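PDB 7A03: M32 carboxypeptidase, which probably cleaves single residues from the C-terminal end of peptides, as a metal-dependent carboxypeptidase of the M32 (Taq) family. Local coordinates for residues N127-F132 against G404-I409; M363-I368 against K384-Y389; L70-H75 against L90-Y95. One frame throughout, in Å; residues are numbered along the deposited sequence.

Contact 1. Residues N127-F132 against G404-I409; sequences NDYQVF and GVLQDI
The Y129 ring receives L406 CD2 at its edge, near the ring plane and 4.0 Å from Y129 CD1. V405 comes to the same corner obliquely, its CG1 lying 3.6 Å from Y129 CD1 and also reaching back to Y129 CB. One helical turn on, L406 CD2 meets the F132 ring obliquely, 3.8 Å from F132 CD2, as the two side chains slide past each other in opposite directions. A single methyl, L406 CD2, thus bridges both aromatic rings, while its twin CD1 rests against the start of the helix, 3.9 Å from Y129 CA. The V405 methyl reaches the tyrosine because chi1 of 68° turns CG1 in between the backbone N and C.

The 127-132 side of the contact is the joint between two helices. N127, with positive phi, is the C-prime residue of a Schellman motif that ends helix 103-126, and D128 is the N-cap of helix 129-150: its OD2 accepts from Q130 N at 2.9 Å, met from above the carboxylate plane. Across from it, G404 to Q407 form a type I beta turn. G404 O is gripped twice from opposite faces of its plane, by Q407 N at 3.2 Å and by Q407 NE2 at 3.1 Å. The Q407 side chain, with chi1 of 60°, curls back to this oxygen, its amide also bonded to L348 O and R350 N.

Neighbouring residues satisfy the polar atoms around the contact. Y129 OH bonds to T379 O, Y129 N to D401 OD2, and N127 OD1 to T402 N. R124 NH1, in the last turn of helix 103-126, donates to L406 O, and the W120 ring from that helix packs edge-to-face with F132.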
loop_
_atom_site.group_PDB
_atom_site.type_symbol
_atom_site.label_atom_id
_atom_site.label_comp_id
_atom_site.label_asym_id
_atom_site.label_seq_id
_atom_site.Cartn_x
_atom_site.Cartn_y
_atom_site.Cartn_z
ATOM N N ASN A 127 -9.114 -13.110 22.785
ATOM C CA ASN A 127 -9.160 -11.664 23.015
ATOM C C ASN A 127 -8.200 -11.234 24.125
ATOM O O ASN A 127 -8.548 -10.454 25.018
ATOM C CB ASN A 127 -10.584 -11.162 23.264
ATOM C CG ASN A 127 -10.817 -9.784 22.683
ATOM O OD1 ASN A 127 -9.884 -8.988 22.561
ATOM N ND2 ASN A 127 -12.061 -9.496 22.315
ATOM N N ASP A 128 -6.974 -11.749 24.061
ATOM C CA ASP A 128 -5.976 -11.475 25.092
ATOM C C ASP A 128 -4.607 -11.392 24.440
ATOM O O ASP A 128 -4.113 -12.388 23.899
ATOM C CB ASP A 128 -5.982 -12.561 26.174
ATOM C CG ASP A 128 -5.003 -12.275 27.306
ATOM O OD1 ASP A 128 -4.945 -13.080 28.256
ATOM O OD2 ASP A 128 -4.296 -11.246 27.263
ATOM N N TYR A 129 -3.984 -10.217 24.533
ATOM C CA TYR A 129 -2.680 -10.019 23.914
ATOM C C TYR A 129 -1.612 -10.900 24.548
ATOM O O TYR A 129 -0.662 -11.308 23.867
ATOM C CB TYR A 129 -2.278 -8.546 24.014
ATOM C CG TYR A 129 -0.796 -8.327 23.839
ATOM C CD1 TYR A 129 -0.222 -8.348 22.577
ATOM C CD2 TYR A 129 0.030 -8.118 24.935
ATOM C CE1 TYR A 129 1.139 -8.164 22.409
ATOM C CE2 TYR A 129 1.393 -7.928 24.778
ATOM C CZ TYR A 129 1.937 -7.950 23.508
ATOM O OH TYR A 129 3.288 -7.765 23.349
ATOM N N GLN A 130 -1.736 -11.194 25.848
ATOM C CA GLN A 130 -0.713 -11.983 26.525
ATOM C C GLN A 130 -0.572 -13.377 25.933
ATOM O O GLN A 130 0.478 -14.005 26.099
ATOM C CB GLN A 130 -0.975 -12.033 28.034
ATOM C CG GLN A 130 -0.992 -10.663 28.697
ATOM C CD GLN A 130 0.326 -9.912 28.549
ATOM O OE1 GLN A 130 1.368 -10.503 28.262
ATOM N NE2 GLN A 130 0.279 -8.596 28.737
ATOM N N VAL A 131 -1.598 -13.866 25.234
ATOM C CA VAL A 131 -1.462 -15.112 24.486
ATOM C C VAL A 131 -0.452 -14.946 23.358
ATOM O O VAL A 131 0.351 -15.846 23.081
ATOM C CB VAL A 131 -2.839 -15.562 23.963
ATOM C CG1 VAL A 131 -2.688 -16.681 22.954
ATOM C CG2 VAL A 131 -3.729 -15.995 25.118
ATOM N N PHE A 132 -0.476 -13.790 22.692
ATOM C CA PHE A 132 0.428 -13.497 21.589
ATOM C C PHE A 132 1.805 -13.066 22.068
ATOM O O PHE A 132 2.772 -13.170 21.306
ATOM C CB PHE A 132 -0.201 -12.382 20.739
ATOM C CG PHE A 132 0.546 -12.053 19.467
ATOM C CD1 PHE A 132 0.854 -13.036 18.544
ATOM C CD2 PHE A 132 0.900 -10.739 19.181
ATOM C CE1 PHE A 132 1.525 -12.722 17.363
ATOM C CE2 PHE A 132 1.573 -10.421 18.009
ATOM C CZ PHE A 132 1.883 -11.415 17.098
ATOM N N GLY A 404 -7.584 -3.348 19.718
ATOM C CA GLY A 404 -6.349 -2.649 19.990
ATOM C C GLY A 404 -5.152 -3.295 19.326
ATOM O O GLY A 404 -5.098 -3.387 18.099
ATOM N N VAL A 405 -4.215 -3.789 20.143
ATOM C CA VAL A 405 -2.904 -4.227 19.670
ATOM C C VAL A 405 -2.964 -5.453 18.763
ATOM O O VAL A 405 -2.036 -5.686 17.980
ATOM C CB VAL A 405 -1.958 -4.427 20.872
ATOM C CG1 VAL A 405 -2.398 -5.621 21.719
ATOM C CG2 VAL A 405 -0.528 -4.592 20.408
ATOM N N LEU A 406 -4.030 -6.241 18.826
ATOM C CA LEU A 406 -4.121 -7.452 18.022
ATOM C C LEU A 406 -4.862 -7.251 16.700
ATOM O O LEU A 406 -5.200 -8.239 16.041
ATOM C CB LEU A 406 -4.781 -8.576 18.829
ATOM C CG LEU A 406 -4.055 -9.104 20.064
ATOM C CD1 LEU A 406 -4.912 -10.148 20.754
ATOM C CD2 LEU A 406 -2.701 -9.703 19.685
ATOM N N GLN A 407 -5.119 -6.004 16.282
ATOM C CA GLN A 407 -5.964 -5.805 15.106
ATOM C C GLN A 407 -5.243 -6.123 13.798
ATOM O O GLN A 407 -5.873 -6.605 12.853
ATOM C CB GLN A 407 -6.543 -4.387 15.076
ATOM C CG GLN A 407 -5.512 -3.257 15.024
ATOM C CD GLN A 407 -6.178 -1.882 15.029
ATOM O OE1 GLN A 407 -6.405 -1.293 13.977
ATOM N NE2 GLN A 407 -6.515 -1.385 16.219
ATOM N N ASP A 408 -3.950 -5.843 13.711
ATOM C CA ASP A 408 -3.230 -5.901 12.446
ATOM C C ASP A 408 -2.298 -7.104 12.424
ATOM O O ASP A 408 -1.638 -7.409 13.423
ATOM C CB ASP A 408 -2.444 -4.608 12.196
ATOM C CG ASP A 408 -3.320 -3.506 11.652
ATOM O OD1 ASP A 408 -4.298 -3.831 10.948
ATOM O OD2 ASP A 408 -3.033 -2.315 11.914
ATOM N N ILE A 409 -2.250 -7.776 11.268
ATOM C CA ILE A 409 -1.515 -9.032 11.119
ATOM C C ILE A 409 -0.025 -8.840 10.895
ATOM O O ILE A 409 0.734 -9.813 11.009
ATOM C CB ILE A 409 -2.129 -9.822 9.946
ATOM C CG1 ILE A 409 -1.773 -11.312 10.028
ATOM C CG2 ILE A 409 -1.704 -9.218 8.605
ATOM C CD1 ILE A 409 -2.574 -12.182 9.042
#

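Contact 2. Residues M363-I368 against K384-Y389; sequences MIRYEI and KTWNDY
I364 and Y389 mark the closest approach of the two backbones, their CA atoms 6.4 Å apart. The segments 363-368 and 384-389, both helical, run roughly antiparallel, with 140° between their N-to-C directions and 10.5 Å between their short axes, wide enough for large side chains to fill the interface.

Y389 runs alongside I364 and I368, in the opposite sense, and also touches E367. I364 CG2 presses on Y389 CB at 3.6 Å, I368 CG1 meets Y389 CE2 at 3.9 Å, and E367 offers only its CB, 3.6 Å from Y389 OH. The E367 chain bends at chi2 (-67°), which leads its carboxylate off to K370. Within its own helix, T385 CG2 lies in plane at the edge of the Y389 ring.

W386 fills the other part. I368 CD1 meets W386 CE3 at 3.8 Å, the two side chains crossing at about a right angle. Farther out, W386 CH2 sits over the centre of one face of the R365 guanidinium, 3.3 Å from R365 CZ. The planes are 64° apart, a steep tilt that brings the rim of the indole onto the arginine rather than laying the two groups flat together; R365 NH2 in turn lies in plane at the indole edge. The guanidinium is pinned by its polar partners: NE in a salt bridge to D408 OD2, NH1 bonded to Y390 OH and H361 O. With its rotation fixed in this way, it keeps one face to the tryptophan.

The two segments belong to the helical hairpin of helices 358-374 and 382-394. Helix 170-192 packs on another side of 358-374 through M363 and Y366, whereas W386 leans on V405 of the loop that follows helix 382-394.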
loop_
_atom_site.group_PDB
_atom_site.type_symbol
_atom_site.label_atom_id
_atom_site.label_comp_id
_atom_site.label_asym_id
_atom_site.label_seq_id
_atom_site.Cartn_x
_atom_site.Cartn_y
_atom_site.Cartn_z
ATOM N N MET A 363 1.305 6.517 12.751
ATOM C CA MET A 363 2.323 7.098 13.613
ATOM C C MET A 363 2.507 6.250 14.859
ATOM O O MET A 363 3.647 5.982 15.278
ATOM C CB MET A 363 1.930 8.522 13.980
ATOM C CG MET A 363 3.024 9.300 14.678
ATOM S SD MET A 363 2.412 10.909 15.172
ATOM C CE MET A 363 1.313 10.446 16.507
ATOM N N ILE A 364 1.399 5.750 15.419
ATOM C CA ILE A 364 1.505 4.971 16.644
ATOM C C ILE A 364 2.294 3.703 16.369
ATOM O O ILE A 364 3.248 3.379 17.094
ATOM C CB ILE A 364 0.109 4.695 17.224
ATOM C CG1 ILE A 364 -0.465 5.993 17.798
ATOM C CG2 ILE A 364 0.197 3.607 18.285
ATOM C CD1 ILE A 364 -1.960 5.970 17.966
ATOM N N ARG A 365 1.992 3.039 15.246
ATOM C CA ARG A 365 2.723 1.823 14.909
ATOM C C ARG A 365 4.191 2.146 14.677
ATOM O O ARG A 365 5.087 1.428 15.162
ATOM C CB ARG A 365 2.079 1.144 13.695
ATOM C CG ARG A 365 0.727 0.490 14.030
ATOM C CD ARG A 365 -0.182 0.409 12.800
ATOM N NE ARG A 365 -1.466 -0.248 13.057
ATOM C CZ ARG A 365 -2.457 0.275 13.788
ATOM N NH1 ARG A 365 -2.323 1.465 14.353
ATOM N NH2 ARG A 365 -3.600 -0.385 13.951
ATOM N N TYR A 366 4.458 3.289 14.034
ATOM C CA TYR A 366 5.842 3.656 13.790
ATOM C C TYR A 366 6.579 3.826 15.112
ATOM O O TYR A 366 7.639 3.214 15.335
ATOM C CB TYR A 366 5.897 4.905 12.905
ATOM C CG TYR A 366 7.233 5.575 12.842
ATOM C CD1 TYR A 366 8.265 5.058 12.071
ATOM C CD2 TYR A 366 7.463 6.746 13.553
ATOM C CE1 TYR A 366 9.489 5.675 12.034
ATOM C CE2 TYR A 366 8.700 7.381 13.509
ATOM C CZ TYR A 366 9.704 6.829 12.738
ATOM O OH TYR A 366 10.937 7.427 12.664
ATOM N N GLU A 367 5.976 4.563 16.053
ATOM C CA GLU A 367 6.716 4.828 17.280
ATOM C C GLU A 367 6.942 3.531 18.031
ATOM O O GLU A 367 8.058 3.261 18.506
ATOM C CB GLU A 367 6.021 5.870 18.161
ATOM C CG GLU A 367 5.727 7.203 17.469
ATOM C CD GLU A 367 6.968 8.009 17.099
ATOM O OE1 GLU A 367 8.064 7.742 17.641
ATOM O OE2 GLU A 367 6.838 8.929 16.259
ATOM N N ILE A 368 5.928 2.664 18.036
ATOM C CA ILE A 368 6.055 1.417 18.769
ATOM C C ILE A 368 7.121 0.554 18.124
ATOM O O ILE A 368 8.016 0.035 18.808
ATOM C CB ILE A 368 4.692 0.713 18.863
ATOM C CG1 ILE A 368 3.833 1.395 19.925
ATOM C CG2 ILE A 368 4.868 -0.780 19.149
ATOM C CD1 ILE A 368 2.407 0.947 19.921
ATOM N N LYS A 384 -1.024 -2.253 26.949
ATOM C CA LYS A 384 -1.167 -1.000 27.685
ATOM C C LYS A 384 -0.492 0.152 26.951
ATOM O O LYS A 384 -1.049 1.254 26.864
ATOM C CB LYS A 384 -0.608 -1.143 29.103
ATOM C CG LYS A 384 -0.818 0.100 29.958
ATOM C CD LYS A 384 0.268 0.291 30.998
ATOM C CE LYS A 384 0.818 1.712 30.975
ATOM N NZ LYS A 384 -0.049 2.670 31.717
ATOM N N THR A 385 0.710 -0.086 26.420
ATOM C CA THR A 385 1.410 0.933 25.643
ATOM C C THR A 385 0.563 1.386 24.459
ATOM O O THR A 385 0.380 2.592 24.222
ATOM C CB THR A 385 2.732 0.337 25.152
ATOM O OG1 THR A 385 3.519 -0.059 26.286
ATOM C CG2 THR A 385 3.503 1.336 24.320
ATOM N N TRP A 386 0.055 0.414 23.703
ATOM C CA TRP A 386 -0.811 0.678 22.563
ATOM C C TRP A 386 -2.011 1.518 22.981
ATOM O O TRP A 386 -2.305 2.554 22.371
ATOM C CB TRP A 386 -1.261 -0.666 21.989
ATOM C CG TRP A 386 -2.157 -0.593 20.803
ATOM C CD1 TRP A 386 -3.497 -0.326 20.791
ATOM C CD2 TRP A 386 -1.785 -0.821 19.440
ATOM N NE1 TRP A 386 -3.977 -0.357 19.510
ATOM C CE2 TRP A 386 -2.948 -0.665 18.658
ATOM C CE3 TRP A 386 -0.576 -1.137 18.805
ATOM C CZ2 TRP A 386 -2.939 -0.805 17.272
ATOM C CZ3 TRP A 386 -0.566 -1.283 17.428
ATOM C CH2 TRP A 386 -1.745 -1.117 16.675
ATOM N N ASN A 387 -2.714 1.082 24.030
ATOM C CA ASN A 387 -3.920 1.783 24.453
ATOM C C ASN A 387 -3.611 3.208 24.887
ATOM O O ASN A 387 -4.387 4.128 24.599
ATOM C CB ASN A 387 -4.610 1.009 25.576
ATOM C CG ASN A 387 -5.034 -0.392 25.152
ATOM O OD1 ASN A 387 -4.953 -0.763 23.976
ATOM N ND2 ASN A 387 -5.490 -1.179 26.117
ATOM N N ASP A 388 -2.483 3.414 25.584
ATOM C CA ASP A 388 -2.086 4.761 25.981
ATOM C C ASP A 388 -1.830 5.640 24.764
ATOM O O ASP A 388 -2.253 6.803 24.733
ATOM C CB ASP A 388 -0.842 4.705 26.869
ATOM C CG ASP A 388 -1.131 4.148 28.247
ATOM O OD1 ASP A 388 -2.321 4.058 28.632
ATOM O OD2 ASP A 388 -0.158 3.790 28.944
ATOM N N TYR A 389 -1.136 5.098 23.754
ATOM C CA TYR A 389 -0.905 5.853 22.523
ATOM C C TYR A 389 -2.229 6.243 21.872
ATOM O O TYR A 389 -2.423 7.393 21.441
ATOM C CB TYR A 389 -0.067 5.004 21.554
ATOM C CG TYR A 389 1.439 5.222 21.619
ATOM C CD1 TYR A 389 2.019 6.365 21.086
ATOM C CD2 TYR A 389 2.275 4.274 22.194
ATOM C CE1 TYR A 389 3.392 6.563 21.138
ATOM C CE2 TYR A 389 3.652 4.465 22.251
ATOM C CZ TYR A 389 4.200 5.614 21.721
ATOM O OH TYR A 389 5.561 5.809 21.769
#

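Contact 3. Residues L70-H75 against L90-Y95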
loop_
_atom_site.group_PDB
_atom_site.type_symbol
_atom_site.label_atom_id
_atom_site.label_comp_id
_atom_site.label_asym_id
_atom_site.label_seq_id
_atom_site.Cartn_x
_atom_site.Cartn_y
_atom_site.Cartn_z
ATOM N N LEU A 70 27.201 -13.892 -13.025
ATOM C CA LEU A 70 26.772 -13.074 -14.154
ATOM C C LEU A 70 26.574 -11.614 -13.748
ATOM O O LEU A 70 26.988 -10.694 -14.462
ATOM C CB LEU A 70 25.472 -13.654 -14.697
ATOM C CG LEU A 70 24.949 -13.242 -16.065
ATOM C CD1 LEU A 70 26.017 -13.418 -17.131
ATOM C CD2 LEU A 70 23.738 -14.107 -16.363
ATOM N N LEU A 71 25.903 -11.380 -12.620
ATOM C CA LEU A 71 25.675 -10.005 -12.186
ATOM C C LEU A 71 26.992 -9.296 -11.911
ATOM O O LEU A 71 27.170 -8.126 -12.277
ATOM C CB LEU A 71 24.800 -9.991 -10.936
ATOM C CG LEU A 71 23.352 -10.379 -11.196
ATOM C CD1 LEU A 71 22.641 -10.660 -9.881
ATOM C CD2 LEU A 71 22.654 -9.274 -11.981
ATOM N N HIS A 72 27.931 -9.992 -11.272
ATOM C CA HIS A 72 29.226 -9.382 -10.986
ATOM C C HIS A 72 30.016 -9.100 -12.259
ATOM O O HIS A 72 30.743 -8.101 -12.325
ATOM C CB HIS A 72 29.998 -10.273 -10.015
ATOM C CG HIS A 72 29.586 -10.100 -8.587
ATOM N ND1 HIS A 72 29.754 -8.914 -7.903
ATOM C CD2 HIS A 72 29.019 -10.962 -7.709
ATOM C CE1 HIS A 72 29.305 -9.051 -6.668
ATOM N NE2 HIS A 72 28.856 -10.284 -6.523
ATOM N N GLU A 73 29.876 -9.948 -13.280
ATOM C CA GLU A 73 30.521 -9.676 -14.562
ATOM C C GLU A 73 29.884 -8.477 -15.256
ATOM O O GLU A 73 30.586 -7.614 -15.794
ATOM C CB GLU A 73 30.445 -10.916 -15.448
ATOM C CG GLU A 73 30.834 -10.690 -16.895
ATOM C CD GLU A 73 30.571 -11.915 -17.760
ATOM O OE1 GLU A 73 29.824 -12.815 -17.311
ATOM O OE2 GLU A 73 31.116 -11.979 -18.883
ATOM N N LEU A 74 28.557 -8.391 -15.229
ATOM C CA LEU A 74 27.861 -7.307 -15.906
ATOM C C LEU A 74 28.032 -5.972 -15.198
ATOM O O LEU A 74 27.885 -4.922 -15.840
ATOM C CB LEU A 74 26.381 -7.660 -16.043
ATOM C CG LEU A 74 26.135 -8.690 -17.143
ATOM C CD1 LEU A 74 24.856 -9.482 -16.904
ATOM C CD2 LEU A 74 26.084 -7.960 -18.464
ATOM N N HIS A 75 28.333 -5.987 -13.896
ATOM C CA HIS A 75 28.583 -4.737 -13.187
ATOM C C HIS A 75 29.773 -3.986 -13.771
ATOM O O HIS A 75 29.850 -2.758 -13.642
ATOM C CB HIS A 75 28.802 -5.004 -11.698
ATOM C CG HIS A 75 28.326 -3.898 -10.807
ATOM N ND1 HIS A 75 27.162 -3.198 -11.043
ATOM C CD2 HIS A 75 28.857 -3.372 -9.676
ATOM C CE1 HIS A 75 26.996 -2.290 -10.099
ATOM N NE2 HIS A 75 28.011 -2.374 -9.258
ATOM N N LEU A 90 20.562 -2.890 -9.529
ATOM C CA LEU A 90 19.473 -3.187 -8.607
ATOM C C LEU A 90 19.359 -4.683 -8.371
ATOM O O LEU A 90 19.133 -5.124 -7.238
ATOM C CB LEU A 90 18.157 -2.613 -9.135
ATOM C CG LEU A 90 18.083 -1.087 -9.048
ATOM C CD1 LEU A 90 16.778 -0.577 -9.638
ATOM C CD2 LEU A 90 18.241 -0.643 -7.607
ATOM N N SER A 91 19.536 -5.476 -9.425
ATOM C CA SER A 91 19.445 -6.920 -9.275
ATOM C C SER A 91 20.588 -7.438 -8.412
ATOM O O SER A 91 20.399 -8.372 -7.624
ATOM C CB SER A 91 19.462 -7.587 -10.655
ATOM O OG SER A 91 18.186 -7.528 -11.276
ATOM N N LEU A 92 21.775 -6.830 -8.529
ATOM C CA LEU A 92 22.894 -7.199 -7.665
ATOM C C LEU A 92 22.605 -6.853 -6.208
ATOM O O LEU A 92 22.935 -7.631 -5.307
ATOM C CB LEU A 92 24.178 -6.516 -8.148
ATOM C CG LEU A 92 25.475 -6.900 -7.438
ATOM C CD1 LEU A 92 25.724 -8.391 -7.545
ATOM C CD2 LEU A 92 26.638 -6.134 -8.025
ATOM N N GLU A 93 22.003 -5.687 -5.950
ATOM C CA GLU A 93 21.585 -5.375 -4.584
ATOM C C GLU A 93 20.588 -6.409 -4.053
ATOM O O GLU A 93 20.749 -6.936 -2.935
ATOM C CB GLU A 93 20.982 -3.972 -4.535
ATOM C CG GLU A 93 22.024 -2.880 -4.666
ATOM C CD GLU A 93 21.422 -1.492 -4.752
ATOM O OE1 GLU A 93 20.216 -1.339 -4.457
ATOM O OE2 GLU A 93 22.160 -0.554 -5.125
ATOM N N ASP A 94 19.538 -6.684 -4.839
ATOM C CA ASP A 94 18.533 -7.690 -4.488
ATOM C C ASP A 94 19.185 -9.036 -4.191
ATOM O O ASP A 94 18.784 -9.741 -3.261
ATOM C CB ASP A 94 17.533 -7.859 -5.645
ATOM C CG ASP A 94 16.671 -6.615 -5.898
ATOM O OD1 ASP A 94 16.633 -5.714 -5.044
ATOM O OD2 ASP A 94 16.015 -6.547 -6.971
ATOM N N TYR A 95 20.196 -9.403 -4.981
ATOM C CA TYR A 95 20.834 -10.707 -4.853
ATOM C C TYR A 95 21.702 -10.773 -3.606
ATOM O O TYR A 95 21.649 -11.760 -2.861
ATOM C CB TYR A 95 21.660 -10.972 -6.114
ATOM C CG TYR A 95 22.415 -12.282 -6.146
ATOM C CD1 TYR A 95 23.709 -12.381 -5.637
ATOM C CD2 TYR A 95 21.844 -13.413 -6.717
ATOM C CE1 TYR A 95 24.404 -13.586 -5.688
ATOM C CE2 TYR A 95 22.539 -14.626 -6.768
ATOM C CZ TYR A 95 23.807 -14.700 -6.251
ATOM O OH TYR A 95 24.479 -15.896 -6.312
#
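L92 reaches from helix 90-95 with one methyl over each of two imidazoles. These are CH-pi contacts: CD1 of L92 stands 3.9 Å from the centroid of the H72 ring, 17° off the ring normal, and CD2 of L92 stands 4.0 Å from the centroid of the H75 ring, 13° off its normal. In both cases the methyl is over the face but displaced toward the rim, nearest to CE1 of H72 and to CG and CD2 of H75. L92 crosses each histidine at about a right angle, and its CG, anti to the backbone N (chi1 -174°), points the forked end between them. The histidines themselves are exposed, so the leucine is roofed by rings at the surface.

Aliphatic contacts lie on the inner side and centre on L71. Its CB meets L92 CD1 at 3.9 Å, CD2 packs against S91 CB at 3.8 Å, and CD1 reaches Y95 CB, also at 3.9 Å, crossing the tyrosine obliquely. An alanine in place of L92 would lack both methyls and would probably leave the H72 and H75 rings without support on those faces and freer to turn.

The polar ends nearby are bonded beyond the two segments: S91 OG pairs with Y14 OH, and Y95 OH with A64 O. Y14, on helix 9-37, also touches L71, and F62 of helix 44-62 packs on Y95.

L71 and L92 are the backbone neighbours, with CA atoms 6.0 Å apart. The axes of the segments 70-74 and 90-95 come within 9.8 Å, with 143° between their directions, the near-antiparallel arrangement of an alpha-helical hairpin, here made by helices 65-74 and 82-100 in the N-terminal part of this largely helical M32 fold.

Contacts 1 and 2 form one continuous patch, their centres 13 Å apart, with contact 2 falling between the two segments of contact 1 along the chain. The D408-R365 salt bridge, 2.8 Å between OD2 and NE, is the polar tie, and W386 packs its NE1 3.2 Å from G404 C. The turn at 404-407 therefore lies between helix 382-394 and the start of helix 129-150. Contact 3 is remote: its centre is about 41 Å from contact 1 and 40 Å from contact 2, and its nearest atoms are about 23 and 21 Å away. The HExxH pattern, probably the metal site, lies on helix 258-277, which supplies none of the six segments; its histidines bind no metal here.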